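Local coordinates for SusD superfamily protein (Parabacteroides distasonis, PDB 3OTN) that probably binds carbohydrate or another nutrient at the outer membrane, as a member of the SusD family, at residues L47-T52 / Y420-W425; Q98-F103 / G113-V118; S276-E281 / N347-D352; Y367-V372 / E409-R414. All coordinates share one frame; numbering follows the deposited sequence. Where two conformers were deposited one is given.

Contact 1: residues L47-T52 / Y420-W425; sequences LLEYMT and YENKMW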
loop_
_atom_site.group_PDB
_atom_site.type_symbol
_atom_site.label_atom_id
_atom_site.label_comp_id
_atom_site.label_asym_id
_atom_site.label_seq_id
_atom_site.Cartn_x
_atom_site.Cartn_y
_atom_site.Cartn_z
ATOM N N LEU A 47 -2.918 -8.264 -5.507
ATOM C CA LEU A 47 -2.041 -9.243 -4.840
ATOM C C LEU A 47 -2.099 -9.102 -3.331
ATOM O O LEU A 47 -2.101 -10.106 -2.603
ATOM C CB LEU A 47 -0.563 -9.096 -5.283
ATOM C CG LEU A 47 0.440 -10.143 -4.724
ATOM C CD1 LEU A 47 0.101 -11.578 -5.175
ATOM C CD2 LEU A 47 1.898 -9.817 -5.109
ATOM N N LEU A 48 -2.134 -7.851 -2.880
ATOM C CA LEU A 48 -2.106 -7.515 -1.461
ATOM C C LEU A 48 -3.481 -7.478 -0.810
ATOM O O LEU A 48 -3.570 -7.273 0.386
ATOM C CB LEU A 48 -1.380 -6.192 -1.251
ATOM C CG LEU A 48 0.032 -6.054 -1.853
ATOM C CD1 LEU A 48 0.564 -4.655 -1.597
ATOM C CD2 LEU A 48 0.992 -7.096 -1.318
ATOM N N GLU A 49 -4.542 -7.673 -1.587
ATOM C CA GLU A 49 -5.898 -7.781 -1.043
ATOM C C GLU A 49 -6.489 -9.161 -1.108
ATOM O O GLU A 49 -7.410 -9.483 -0.338
ATOM C CB GLU A 49 -6.830 -6.798 -1.755
ATOM C CG GLU A 49 -6.375 -5.304 -1.616
ATOM C CD GLU A 49 -6.320 -4.821 -0.173
ATOM O OE1 GLU A 49 -7.132 -5.271 0.678
ATOM O OE2 GLU A 49 -5.464 -3.971 0.129
ATOM N N TYR A 50 -6.006 -9.980 -2.026
ATOM C CA TYR A 50 -6.650 -11.297 -2.234
ATOM C C TYR A 50 -6.395 -12.339 -1.179
ATOM O O TYR A 50 -7.164 -13.312 -1.117
ATOM C CB TYR A 50 -6.356 -11.837 -3.623
ATOM C CG TYR A 50 -7.186 -11.274 -4.766
ATOM C CD1 TYR A 50 -8.335 -10.501 -4.565
ATOM C CD2 TYR A 50 -6.866 -11.620 -6.076
ATOM C CE1 TYR A 50 -9.111 -10.095 -5.645
ATOM C CE2 TYR A 50 -7.620 -11.190 -7.146
ATOM C CZ TYR A 50 -8.734 -10.418 -6.925
ATOM O OH TYR A 50 -9.476 -10.041 -8.030
HETATM N N MSE A 51 -5.409 -12.155 -0.297
HETATM C CA MSE A 51 -5.171 -13.146 0.736
HETATM C C MSE A 51 -5.657 -12.744 2.117
HETATM O O MSE A 51 -5.595 -13.565 3.020
HETATM C CB MSE A 51 -3.707 -13.558 0.821
HETATM C CG MSE A 51 -3.195 -14.286 -0.416
HETATM SE SE MSE A 51 -4.070 -16.000 -0.704
HETATM C CE MSE A 51 -4.295 -16.747 0.991
ATOM N N THR A 52 -6.204 -11.538 2.277
ATOM C CA THR A 52 -6.693 -11.111 3.572
ATOM C C THR A 52 -7.904 -11.892 4.035
ATOM O O THR A 52 -8.164 -11.931 5.230
ATOM C CB THR A 52 -7.106 -9.617 3.633
ATOM O OG1 THR A 52 -8.260 -9.409 2.817
ATOM C CG2 THR A 52 -5.978 -8.692 3.186
ATOM N N TYR A 420 -8.557 -1.878 2.332
ATOM C CA TYR A 420 -8.457 -1.886 0.887
ATOM C C TYR A 420 -7.456 -0.885 0.350
ATOM O O TYR A 420 -7.551 -0.502 -0.820
ATOM C CB TYR A 420 -9.846 -1.741 0.233
ATOM C CG TYR A 420 -10.825 -2.763 0.840
ATOM C CD1 TYR A 420 -10.578 -4.126 0.727
ATOM C CD2 TYR A 420 -11.931 -2.361 1.559
ATOM C CE1 TYR A 420 -11.433 -5.068 1.301
ATOM C CE2 TYR A 420 -12.795 -3.302 2.154
ATOM C CZ TYR A 420 -12.528 -4.652 2.014
ATOM O OH TYR A 420 -13.361 -5.613 2.570
ATOM N N GLU A 421 -6.505 -0.481 1.203
ATOM C CA GLU A 421 -5.417 0.459 0.846
ATOM C C GLU A 421 -4.053 -0.217 0.797
ATOM O O GLU A 421 -3.018 0.457 0.861
ATOM C CB GLU A 421 -5.371 1.616 1.864
ATOM C CG GLU A 421 -6.556 2.549 1.857
ATOM C CD GLU A 421 -6.468 3.668 2.946
ATOM O OE1 GLU A 421 -5.425 4.323 3.073
ATOM O OE2 GLU A 421 -7.457 3.872 3.668
ATOM N N ASN A 422 -4.038 -1.546 0.667
ATOM C CA ASN A 422 -2.809 -2.327 0.557
ATOM C C ASN A 422 -1.948 -2.254 1.815
ATOM O O ASN A 422 -0.710 -2.218 1.738
ATOM C CB ASN A 422 -1.997 -1.919 -0.727
ATOM C CG ASN A 422 -2.479 -2.614 -2.033
ATOM O OD1 ASN A 422 -1.804 -2.503 -3.054
ATOM N ND2 ASN A 422 -3.647 -3.272 -2.018
ATOM N N LYS A 423 -2.586 -2.203 2.985
ATOM C CA LYS A 423 -1.865 -2.185 4.290
ATOM C C LYS A 423 -2.108 -3.409 5.148
ATOM O O LYS A 423 -1.229 -3.819 5.917
ATOM C CB LYS A 423 -2.297 -0.959 5.131
ATOM C CG LYS A 423 -2.068 0.380 4.482
ATOM C CD LYS A 423 -0.604 0.641 4.222
ATOM C CE LYS A 423 -0.420 1.940 3.426
ATOM N NZ LYS A 423 0.959 2.387 3.591
HETATM N N MSE A 424 -3.328 -3.942 5.050
HETATM C CA MSE A 424 -3.811 -5.003 5.911
HETATM C C MSE A 424 -2.969 -6.297 5.766
HETATM O O MSE A 424 -2.637 -6.948 6.774
HETATM C CB MSE A 424 -5.298 -5.256 5.600
HETATM C CG MSE A 424 -5.973 -6.269 6.449
HETATM SE SE MSE A 424 -7.792 -6.601 5.811
HETATM C CE MSE A 424 -8.621 -4.924 6.432
ATOM N N TRP A 425 -2.662 -6.692 4.529
ATOM C CA TRP A 425 -1.913 -7.941 4.307
ATOM C C TRP A 425 -0.533 -7.835 5.003
ATOM O O TRP A 425 -0.140 -8.727 5.743
ATOM C CB TRP A 425 -1.753 -8.272 2.828
ATOM C CG TRP A 425 -1.041 -9.583 2.600
ATOM C CD1 TRP A 425 0.159 -9.746 2.013
ATOM C CD2 TRP A 425 -1.455 -10.880 3.035
ATOM N NE1 TRP A 425 0.514 -11.064 2.004
ATOM C CE2 TRP A 425 -0.460 -11.790 2.623
ATOM C CE3 TRP A 425 -2.562 -11.361 3.716
ATOM C CZ2 TRP A 425 -0.545 -13.152 2.881
ATOM C CZ3 TRP A 425 -2.651 -12.701 3.981
ATOM C CH2 TRP A 425 -1.649 -13.587 3.560
HETATM O O HOH W 1 -3.598 -5.317 2.145
HETATM O O HOH W 2 -7.317 -4.365 3.198
#
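E49 and N422 carry the polar half of this contact. The carboxylate oxygen OE2 of E49 accepts two N-H groups of one residue: N422 ND2 at 2.9 Å, nearly straight and through the anti lone pair, and the backbone N422 N, also at 2.9 Å but more bent, at 133°. Carboxylate and amide lie almost coplanar, 11° apart, so the pair fixes the rotation of both groups; N422 ND2 also donates to I45 O. Two waters extend the network. One gives hydrogen bonds to L48 O and E49 OE2 and accepts from W425 N, while the other joins E49 OE1 to Y420 N.

Packing contacts fill the rest. M51 lays its CB over one face of the W425 indole, 3.5 Å from the centroid of the six-membered ring, a CH-pi contact. L48 CD1 packs against the N422 amide, 3.5 Å from N422 OD1, and T52 CB meets M424 SE at 3.8 Å.

A buried carboxylate of the loop between strands 42-43 and 55-56 thus holds N422 just before helix 424-431, tying the N-terminal part of the SusD-family chain to its C-terminal part near the centre of the fold.

Contact 2: residues Q98-F103 / G113-V118; sequences QKLGEF and GYMAEV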
loop_
_atom_site.group_PDB
_atom_site.type_symbol
_atom_site.label_atom_id
_atom_site.label_comp_id
_atom_site.label_asym_id
_atom_site.label_seq_id
_atom_site.Cartn_x
_atom_site.Cartn_y
_atom_site.Cartn_z
ATOM N N GLN A 98 24.781 6.175 -9.381
ATOM C CA GLN A 98 26.144 6.165 -9.947
ATOM C C GLN A 98 26.385 7.452 -10.720
ATOM O O GLN A 98 27.378 8.127 -10.493
ATOM C CB GLN A 98 26.366 4.985 -10.874
ATOM C CG GLN A 98 27.789 4.909 -11.440
ATOM C CD GLN A 98 27.925 3.985 -12.637
ATOM O OE1 GLN A 98 27.325 4.215 -13.694
ATOM N NE2 GLN A 98 28.758 2.970 -12.499
ATOM N N LYS A 99 25.433 7.833 -11.577
ATOM C CA LYS A 99 25.601 9.042 -12.389
ATOM C C LYS A 99 25.525 10.340 -11.569
ATOM O O LYS A 99 26.333 11.268 -11.784
ATOM C CB LYS A 99 24.663 9.059 -13.595
ATOM C CG LYS A 99 24.872 7.888 -14.621
ATOM C CD LYS A 99 26.241 7.981 -15.286
ATOM C CE LYS A 99 26.404 7.057 -16.513
ATOM N NZ LYS A 99 27.859 6.732 -16.646
ATOM N N LEU A 100 24.607 10.409 -10.609
ATOM C CA LEU A 100 24.522 11.590 -9.717
ATOM C C LEU A 100 25.829 11.882 -8.960
ATOM O O LEU A 100 26.167 13.051 -8.729
ATOM C CB LEU A 100 23.340 11.497 -8.751
ATOM C CG LEU A 100 21.976 11.710 -9.439
ATOM C CD1 LEU A 100 20.818 11.219 -8.546
ATOM C CD2 LEU A 100 21.769 13.186 -9.847
ATOM N N GLY A 101 26.559 10.827 -8.588
ATOM C CA GLY A 101 27.847 10.950 -7.913
ATOM C C GLY A 101 28.972 11.474 -8.781
ATOM O O GLY A 101 30.003 11.854 -8.259
ATOM N N GLU A 102 28.781 11.488 -10.097
ATOM C CA GLU A 102 29.771 11.981 -11.050
ATOM C C GLU A 102 29.582 13.446 -11.425
ATOM O O GLU A 102 30.388 13.975 -12.191
ATOM C CB GLU A 102 29.718 11.136 -12.328
ATOM C CG GLU A 102 30.040 9.659 -12.094
ATOM C CD GLU A 102 29.810 8.792 -13.329
ATOM O OE1 GLU A 102 29.266 9.314 -14.323
ATOM O OE2 GLU A 102 30.187 7.591 -13.308
ATOM N N PHE A 103 28.521 14.095 -10.928
ATOM C CA PHE A 103 28.327 15.546 -11.122
ATOM C C PHE A 103 29.294 16.299 -10.210
ATOM O O PHE A 103 29.252 16.111 -8.991
ATOM C CB PHE A 103 26.888 15.959 -10.775
ATOM C CG PHE A 103 25.908 15.667 -11.854
ATOM C CD1 PHE A 103 25.410 14.396 -12.016
ATOM C CD2 PHE A 103 25.490 16.652 -12.728
ATOM C CE1 PHE A 103 24.497 14.109 -13.021
ATOM C CE2 PHE A 103 24.585 16.359 -13.747
ATOM C CZ PHE A 103 24.091 15.079 -13.889
ATOM N N GLY A 113 19.993 16.449 -2.355
ATOM C CA GLY A 113 18.534 16.229 -2.334
ATOM C C GLY A 113 18.092 15.178 -3.307
ATOM O O GLY A 113 17.335 14.259 -2.964
ATOM N N TYR A 114 18.611 15.296 -4.524
ATOM C CA TYR A 114 18.279 14.378 -5.574
ATOM C C TYR A 114 18.675 12.946 -5.216
ATOM O O TYR A 114 17.906 12.033 -5.429
ATOM C CB TYR A 114 18.948 14.804 -6.878
ATOM C CG TYR A 114 18.359 16.012 -7.587
ATOM C CD1 TYR A 114 17.054 16.466 -7.346
ATOM C CD2 TYR A 114 19.106 16.669 -8.573
ATOM C CE1 TYR A 114 16.530 17.569 -8.025
ATOM C CE2 TYR A 114 18.587 17.779 -9.266
ATOM C CZ TYR A 114 17.292 18.198 -9.002
ATOM O OH TYR A 114 16.785 19.272 -9.684
HETATM N N MSE A 115 19.873 12.773 -4.652
HETATM C CA MSE A 115 20.346 11.449 -4.299
HETATM C C MSE A 115 19.512 10.895 -3.139
HETATM O O MSE A 115 19.242 9.689 -3.102
HETATM C CB MSE A 115 21.856 11.459 -4.008
HETATM C CG MSE A 115 22.717 11.728 -5.261
HETATM SE SE MSE A 115 24.671 11.836 -4.903
HETATM C CE MSE A 115 24.614 13.179 -3.513
ATOM N N ALA A 116 19.065 11.768 -2.234
ATOM C CA ALA A 116 18.140 11.361 -1.160
ATOM C C ALA A 116 16.820 10.811 -1.725
ATOM O O ALA A 116 16.239 9.864 -1.185
ATOM C CB ALA A 116 17.879 12.537 -0.176
ATOM N N GLU A 117 16.319 11.412 -2.793
ATOM C CA GLU A 117 15.054 10.953 -3.391
ATOM C C GLU A 117 15.244 9.511 -3.936
ATOM O O GLU A 117 14.377 8.659 -3.799
ATOM C CB GLU A 117 14.601 11.892 -4.519
ATOM C CG GLU A 117 14.260 13.325 -4.079
ATOM C CD GLU A 117 13.849 14.239 -5.226
ATOM O OE1 GLU A 117 13.089 13.817 -6.121
ATOM O OE2 GLU A 117 14.295 15.397 -5.233
ATOM N N VAL A 118 16.370 9.290 -4.585
ATOM C CA VAL A 118 16.713 8.021 -5.220
ATOM C C VAL A 118 16.976 6.979 -4.158
ATOM O O VAL A 118 16.533 5.841 -4.305
ATOM C CB VAL A 118 17.894 8.183 -6.229
ATOM C CG1 VAL A 118 18.295 6.790 -6.891
ATOM C CG2 VAL A 118 17.503 9.234 -7.300
#
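L100 and M115 slide past one another in opposite directions, each leaving its own helix toward the other. M115 meets the leucine with its CG, whereas L100 uses both its CB and a terminal methyl. The closest approach is between L100 CB and M115 CG at 3.6 Å. M115 CG is also 3.8 Å from L100 CD1, so this one methylene sits against both the root and a branch of the leucine. Farther out, the extended second torsion of M115 (chi2 177°) carries the selenium away from its own helix.

The same leucine methyl serves two more neighbours. L100 CD1 reaches V118 CG2 at 4.1 Å, where the two side chains meet at a slant, one helical turn along from Y114, whose CB lies 4.4 Å from L100 CD1. The tyrosine ring itself leads away, toward helix 15-25. L100 thus rests on Y114, M115 and V118, positions i, i+1 and i+4 of helix 108-133.

L100 stands near the end of helix 79-100, where a type I turn from L100 to F103 takes the chain off; the contact joins the C-terminal end of this helix to the next in the chain, 108-133. V118 continues the interface on C93, A96 and L97. No hydrogen bond crosses between the two segments: their cohesion is dispersion and the burial of apolar carbon, which depends on shape more than on exact bond directions.

Contact 3: residues S276-E281 / N347-D352; sequences SAYDLE and NTAKSD. With EDO (1,2-ethanediol), chain P.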
loop_
_atom_site.group_PDB
_atom_site.type_symbol
_atom_site.label_atom_id
_atom_site.label_comp_id
_atom_site.label_asym_id
_atom_site.label_seq_id
_atom_site.Cartn_x
_atom_site.Cartn_y
_atom_site.Cartn_z
ATOM N N SER A 276 -21.679 3.302 -14.601
ATOM C CA SER A 276 -20.579 4.203 -14.931
ATOM C C SER A 276 -20.454 4.534 -16.410
ATOM O O SER A 276 -21.097 3.911 -17.260
ATOM C CB SER A 276 -19.250 3.604 -14.475
ATOM O OG SER A 276 -18.743 2.704 -15.424
ATOM N N ALA A 277 -19.592 5.517 -16.682
ATOM C CA ALA A 277 -19.259 6.003 -18.040
ATOM C C ALA A 277 -18.213 5.114 -18.696
ATOM O O ALA A 277 -17.981 5.218 -19.884
ATOM C CB ALA A 277 -18.721 7.456 -17.986
ATOM N N TYR A 278 -17.555 4.264 -17.913
ATOM C CA TYR A 278 -16.572 3.332 -18.464
ATOM C C TYR A 278 -17.248 2.331 -19.403
ATOM O O TYR A 278 -18.426 2.014 -19.226
ATOM C CB TYR A 278 -15.879 2.576 -17.346
ATOM C CG TYR A 278 -15.022 3.447 -16.461
ATOM C CD1 TYR A 278 -13.746 3.841 -16.870
ATOM C CD2 TYR A 278 -15.471 3.866 -15.208
ATOM C CE1 TYR A 278 -12.949 4.668 -16.066
ATOM C CE2 TYR A 278 -14.678 4.678 -14.382
ATOM C CZ TYR A 278 -13.413 5.079 -14.815
ATOM O OH TYR A 278 -12.614 5.875 -13.980
ATOM N N ASP A 279 -16.517 1.814 -20.386
ATOM C CA ASP A 279 -17.129 0.805 -21.260
ATOM C C ASP A 279 -17.508 -0.490 -20.516
ATOM O O ASP A 279 -18.471 -1.161 -20.907
ATOM C CB ASP A 279 -16.324 0.542 -22.543
ATOM C CG ASP A 279 -14.915 0.103 -22.290
ATOM O OD1 ASP A 279 -14.507 -0.030 -21.124
ATOM O OD2 ASP A 279 -14.199 -0.123 -23.285
ATOM N N LEU A 280 -16.782 -0.810 -19.437
ATOM C CA LEU A 280 -17.097 -1.954 -18.567
ATOM C C LEU A 280 -16.581 -1.750 -17.149
ATOM O O LEU A 280 -15.473 -1.238 -16.946
ATOM C CB LEU A 280 -16.486 -3.247 -19.123
ATOM C CG LEU A 280 -17.280 -3.951 -20.267
ATOM C CD1 LEU A 280 -16.628 -5.280 -20.665
ATOM C CD2 LEU A 280 -18.786 -4.190 -19.928
ATOM N N GLU A 281 -17.395 -2.149 -16.174
ATOM C CA GLU A 281 -16.987 -2.189 -14.792
ATOM C C GLU A 281 -16.477 -3.599 -14.512
ATOM O O GLU A 281 -17.063 -4.560 -14.987
ATOM C CB GLU A 281 -18.177 -1.891 -13.891
ATOM C CG GLU A 281 -18.813 -0.545 -14.150
ATOM C CD GLU A 281 -19.965 -0.553 -15.160
ATOM O OE1 GLU A 281 -20.543 -1.629 -15.471
ATOM O OE2 GLU A 281 -20.336 0.550 -15.601
ATOM N N ASN A 347 -19.073 10.816 -15.495
ATOM C CA ASN A 347 -18.921 11.700 -16.642
ATOM C C ASN A 347 -17.740 11.340 -17.556
ATOM O O ASN A 347 -17.938 11.037 -18.719
ATOM C CB ASN A 347 -18.841 13.144 -16.118
ATOM C CG ASN A 347 -18.848 14.178 -17.219
ATOM O OD1 ASN A 347 -18.074 14.078 -18.166
ATOM N ND2 ASN A 347 -19.712 15.196 -17.093
ATOM N N THR A 348 -16.519 11.368 -17.024
ATOM C CA THR A 348 -15.370 11.362 -17.925
ATOM C C THR A 348 -14.741 10.017 -18.240
ATOM O O THR A 348 -14.112 9.923 -19.266
ATOM C CB THR A 348 -14.245 12.267 -17.393
ATOM O OG1 THR A 348 -13.739 11.719 -16.177
ATOM C CG2 THR A 348 -14.760 13.722 -17.163
ATOM N N ALA A 349 -14.829 9.030 -17.339
ATOM C CA ALA A 349 -14.121 7.738 -17.501
ATOM C C ALA A 349 -12.595 7.911 -17.577
ATOM O O ALA A 349 -11.887 7.101 -18.171
ATOM C CB ALA A 349 -14.672 6.954 -18.752
ATOM N N LYS A 350 -12.095 8.968 -16.921
ATOM C CA LYS A 350 -10.680 9.303 -16.880
ATOM C C LYS A 350 -10.362 9.863 -15.492
ATOM O O LYS A 350 -10.411 11.086 -15.267
ATOM C CB LYS A 350 -10.307 10.342 -17.953
ATOM C CG LYS A 350 -10.479 9.927 -19.399
ATOM C CD LYS A 350 -9.958 11.028 -20.321
ATOM C CE LYS A 350 -10.248 10.756 -21.786
ATOM N NZ LYS A 350 -9.870 11.910 -22.616
ATOM N N SER A 351 -10.078 8.954 -14.563
ATOM C CA SER A 351 -9.849 9.344 -13.190
ATOM C C SER A 351 -8.477 9.924 -13.023
ATOM O O SER A 351 -7.482 9.301 -13.423
ATOM C CB SER A 351 -9.968 8.165 -12.247
ATOM O OG SER A 351 -9.634 8.568 -10.930
ATOM N N ASP A 352 -8.436 11.087 -12.374
ATOM C CA ASP A 352 -7.188 11.733 -11.976
ATOM C C ASP A 352 -7.033 11.716 -10.450
ATOM O O ASP A 352 -6.403 12.597 -9.849
ATOM C CB ASP A 352 -7.085 13.146 -12.574
ATOM C CG ASP A 352 -8.262 14.038 -12.265
ATOM O OD1 ASP A 352 -9.263 13.584 -11.678
ATOM O OD2 ASP A 352 -8.192 15.236 -12.627
HETATM C C1 EDO P . -4.451 17.745 -14.500
HETATM O O1 EDO P . -3.993 16.968 -15.641
HETATM C C2 EDO P . -5.825 17.320 -13.960
HETATM O O2 EDO P . -5.933 15.901 -13.744
HETATM O O HOH W 3 -9.949 6.071 -14.963
#
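Y278 OH and S351 N both donate to one water, at 2.8 and 2.9 Å, and this shared acceptor is the polar link between the two segments. The water lies at the edge of the tyrosine ring, in its plane. One face of that ring is taken by A349, whose CA stands 4.0 Å from the centroid in a CH-pi contact, with A349 CB touching Y278 CD1 at 3.8 Å.

A349 is where the chain leaves helix 342-348, with a positive phi of 60°. Just there, T348 OG1 accepts from K350 N at 3.3 Å, an ST turn at the helix's C-terminal end, and the aromatic ring of the 276-281 loop covers this exit. A277 adds its CB, 3.7 Å from N347 O, while its backbone bonds to V345 of the same helix.

At the ring's edge, S276 OG donates to the anti lone pair of E281 OE2 at 2.7 Å, and S276 N reaches that oxygen from above the carboxylate plane. K318 forms a salt bridge to the same oxygen and bonds to Y278 O.

Contact 4: residues Y367-V372 / E409-R414; sequences YAEAQV and EVWDQR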
loop_
_atom_site.group_PDB
_atom_site.type_symbol
_atom_site.label_atom_id
_atom_site.label_comp_id
_atom_site.label_asym_id
_atom_site.label_seq_id
_atom_site.Cartn_x
_atom_site.Cartn_y
_atom_site.Cartn_z
ATOM N N TYR A 367 2.514 5.253 14.836
ATOM C CA TYR A 367 3.019 5.808 16.101
ATOM C C TYR A 367 2.394 5.112 17.312
ATOM O O TYR A 367 3.141 4.657 18.198
ATOM C CB TYR A 367 2.843 7.333 16.254
ATOM C CG TYR A 367 3.354 7.806 17.624
ATOM C CD1 TYR A 367 4.709 8.022 17.855
ATOM C CD2 TYR A 367 2.478 7.976 18.695
ATOM C CE1 TYR A 367 5.175 8.400 19.131
ATOM C CE2 TYR A 367 2.927 8.371 19.949
ATOM C CZ TYR A 367 4.285 8.576 20.154
ATOM O OH TYR A 367 4.722 8.952 21.390
ATOM N N ALA A 368 1.056 5.059 17.379
ATOM C CA ALA A 368 0.351 4.396 18.503
ATOM C C ALA A 368 0.832 2.954 18.692
ATOM O O ALA A 368 1.057 2.520 19.825
ATOM C CB ALA A 368 -1.174 4.415 18.326
ATOM N N GLU A 369 0.980 2.223 17.590
ATOM C CA GLU A 369 1.408 0.822 17.659
ATOM C C GLU A 369 2.826 0.677 18.175
ATOM O O GLU A 369 3.073 -0.073 19.107
ATOM C CB GLU A 369 1.216 0.101 16.312
ATOM C CG GLU A 369 1.591 -1.390 16.402
ATOM C CD GLU A 369 1.180 -2.232 15.184
ATOM O OE1 GLU A 369 0.593 -1.693 14.250
ATOM O OE2 GLU A 369 1.422 -3.461 15.205
ATOM N N ALA A 370 3.759 1.399 17.577
ATOM C CA ALA A 370 5.154 1.370 18.015
ATOM C C ALA A 370 5.318 1.808 19.474
ATOM O O ALA A 370 6.098 1.203 20.237
ATOM C CB ALA A 370 6.022 2.266 17.096
ATOM N N GLN A 371 4.612 2.884 19.842
ATOM C CA GLN A 371 4.722 3.483 21.174
ATOM C C GLN A 371 4.251 2.502 22.240
ATOM O O GLN A 371 4.961 2.284 23.240
ATOM C CB GLN A 371 3.942 4.816 21.267
ATOM C CG GLN A 371 4.125 5.556 22.571
ATOM C CD GLN A 371 3.105 5.141 23.637
ATOM O OE1 GLN A 371 1.912 5.097 23.364
ATOM N NE2 GLN A 371 3.573 4.853 24.845
ATOM N N VAL A 372 3.076 1.905 22.036
ATOM C CA VAL A 372 2.570 0.956 23.017
ATOM C C VAL A 372 3.456 -0.302 23.123
ATOM O O VAL A 372 3.621 -0.852 24.207
ATOM C CB VAL A 372 1.080 0.574 22.818
ATOM C CG1 VAL A 372 0.886 -0.350 21.626
ATOM C CG2 VAL A 372 0.566 -0.074 24.094
ATOM N N GLU A 409 -7.058 -2.400 19.803
ATOM C CA GLU A 409 -7.882 -1.275 19.306
ATOM C C GLU A 409 -7.169 -0.502 18.198
ATOM O O GLU A 409 -7.824 -0.094 17.241
ATOM C CB GLU A 409 -8.272 -0.327 20.436
ATOM C CG GLU A 409 -9.027 0.935 19.996
ATOM C CD GLU A 409 -10.358 0.638 19.317
ATOM O OE1 GLU A 409 -10.951 -0.444 19.527
ATOM O OE2 GLU A 409 -10.829 1.524 18.594
ATOM N N VAL A 410 -5.847 -0.312 18.319
ATOM C CA VAL A 410 -5.030 0.314 17.231
ATOM C C VAL A 410 -5.111 -0.553 15.971
ATOM O O VAL A 410 -5.402 -0.069 14.883
ATOM C CB VAL A 410 -3.562 0.492 17.666
ATOM C CG1 VAL A 410 -2.677 0.917 16.495
ATOM C CG2 VAL A 410 -3.463 1.482 18.849
ATOM N N TRP A 411 -4.918 -1.861 16.147
ATOM C CA TRP A 411 -5.097 -2.806 15.058
ATOM C C TRP A 411 -6.499 -2.667 14.457
ATOM O O TRP A 411 -6.633 -2.579 13.231
ATOM C CB TRP A 411 -4.863 -4.235 15.500
ATOM C CG TRP A 411 -3.436 -4.598 15.768
ATOM C CD1 TRP A 411 -2.294 -3.898 15.405
ATOM C CD2 TRP A 411 -2.988 -5.765 16.439
ATOM N NE1 TRP A 411 -1.180 -4.577 15.822
ATOM C CE2 TRP A 411 -1.572 -5.717 16.470
ATOM C CE3 TRP A 411 -3.644 -6.846 17.045
ATOM C CZ2 TRP A 411 -0.802 -6.733 17.052
ATOM C CZ3 TRP A 411 -2.868 -7.861 17.628
ATOM C CH2 TRP A 411 -1.467 -7.783 17.634
ATOM N N ASP A 412 -7.529 -2.610 15.310
ATOM C CA ASP A 412 -8.898 -2.476 14.821
ATOM C C ASP A 412 -9.034 -1.258 13.896
ATOM O O ASP A 412 -9.579 -1.358 12.765
ATOM C CB ASP A 412 -9.913 -2.353 15.961
ATOM C CG ASP A 412 -10.360 -3.711 16.543
ATOM O OD1 ASP A 412 -9.831 -4.799 16.188
ATOM O OD2 ASP A 412 -11.270 -3.676 17.393
ATOM N N GLN A 413 -8.543 -0.110 14.357
ATOM C CA GLN A 413 -8.641 1.087 13.546
ATOM C C GLN A 413 -7.815 1.003 12.262
ATOM O O GLN A 413 -8.193 1.605 11.268
ATOM C CB GLN A 413 -8.349 2.364 14.347
ATOM C CG GLN A 413 -9.306 2.581 15.517
ATOM C CD GLN A 413 -10.763 2.455 15.116
ATOM O OE1 GLN A 413 -11.146 2.897 14.038
ATOM N NE2 GLN A 413 -11.576 1.848 15.969
ATOM N N ARG A 414 -6.728 0.231 12.265
ATOM C CA ARG A 414 -5.996 -0.027 11.051
ATOM C C ARG A 414 -6.875 -0.802 10.057
ATOM O O ARG A 414 -6.912 -0.460 8.874
ATOM C CB ARG A 414 -4.698 -0.773 11.323
ATOM C CG ARG A 414 -3.645 0.106 12.033
ATOM C CD ARG A 414 -2.296 -0.625 12.132
ATOM N NE ARG A 414 -1.740 -0.745 10.796
ATOM C CZ ARG A 414 -1.142 0.226 10.132
ATOM N NH1 ARG A 414 -0.913 1.406 10.693
ATOM N NH2 ARG A 414 -0.730 0.006 8.898
#
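E369 points toward helix 403-418 and can be followed outward from its root. Its CB packs on V410 CG1 at 4.0 Å, beside a second apolar touch between A368 CB and V410 CG2 at 3.8 Å. CG stands anti to the backbone N (chi1 -177°) and the chain runs on extended, which carries the carboxylate along to W411 and R414. There CD lies at the edge of the indole, in its plane. At the tip, E369 OE2 takes the N-H of W411 NE1 at 2.9 Å, almost straight at 169°; the donor stands well above the carboxylate plane, although the oxygen lies in the indole plane. R430 forms a salt bridge to this same oxygen. E369 OE1 meets R414 CD at 3.7 Å. The guanidinium of R414 turns instead to D427 and D362.

The short segments run at 159° with axes 9.9 Å apart. This near-antiparallel pairing of helices 360-375 and 403-418 is consistent with the TPR-related helical architecture of the SusD family.

Contact 1 lies closest to the centre of the chain and joins sequence regions far apart. Contacts 1, 2 and 4 are buried, contact 2 although far from the centre, while contact 3 is partly exposed. Chemistry follows place: bridging waters and a carboxylate oxygen that accepts two hydrogen bonds in contact 1, apolar packing alone across contact 2, one water and a ring face across contact 3, and an indole-to-carboxylate bond in contact 4. Contacts 2 and 4 each join two helices, whereas contacts 1 and 3 use loops and helix ends. Contacts 1 and 4 touch, K423 CB lying 4.2 Å from R414 NH2, and their helices 403-418 and 424-431 follow each other in the chain; the centres of contacts 2 and 3 are about 39 Å apart.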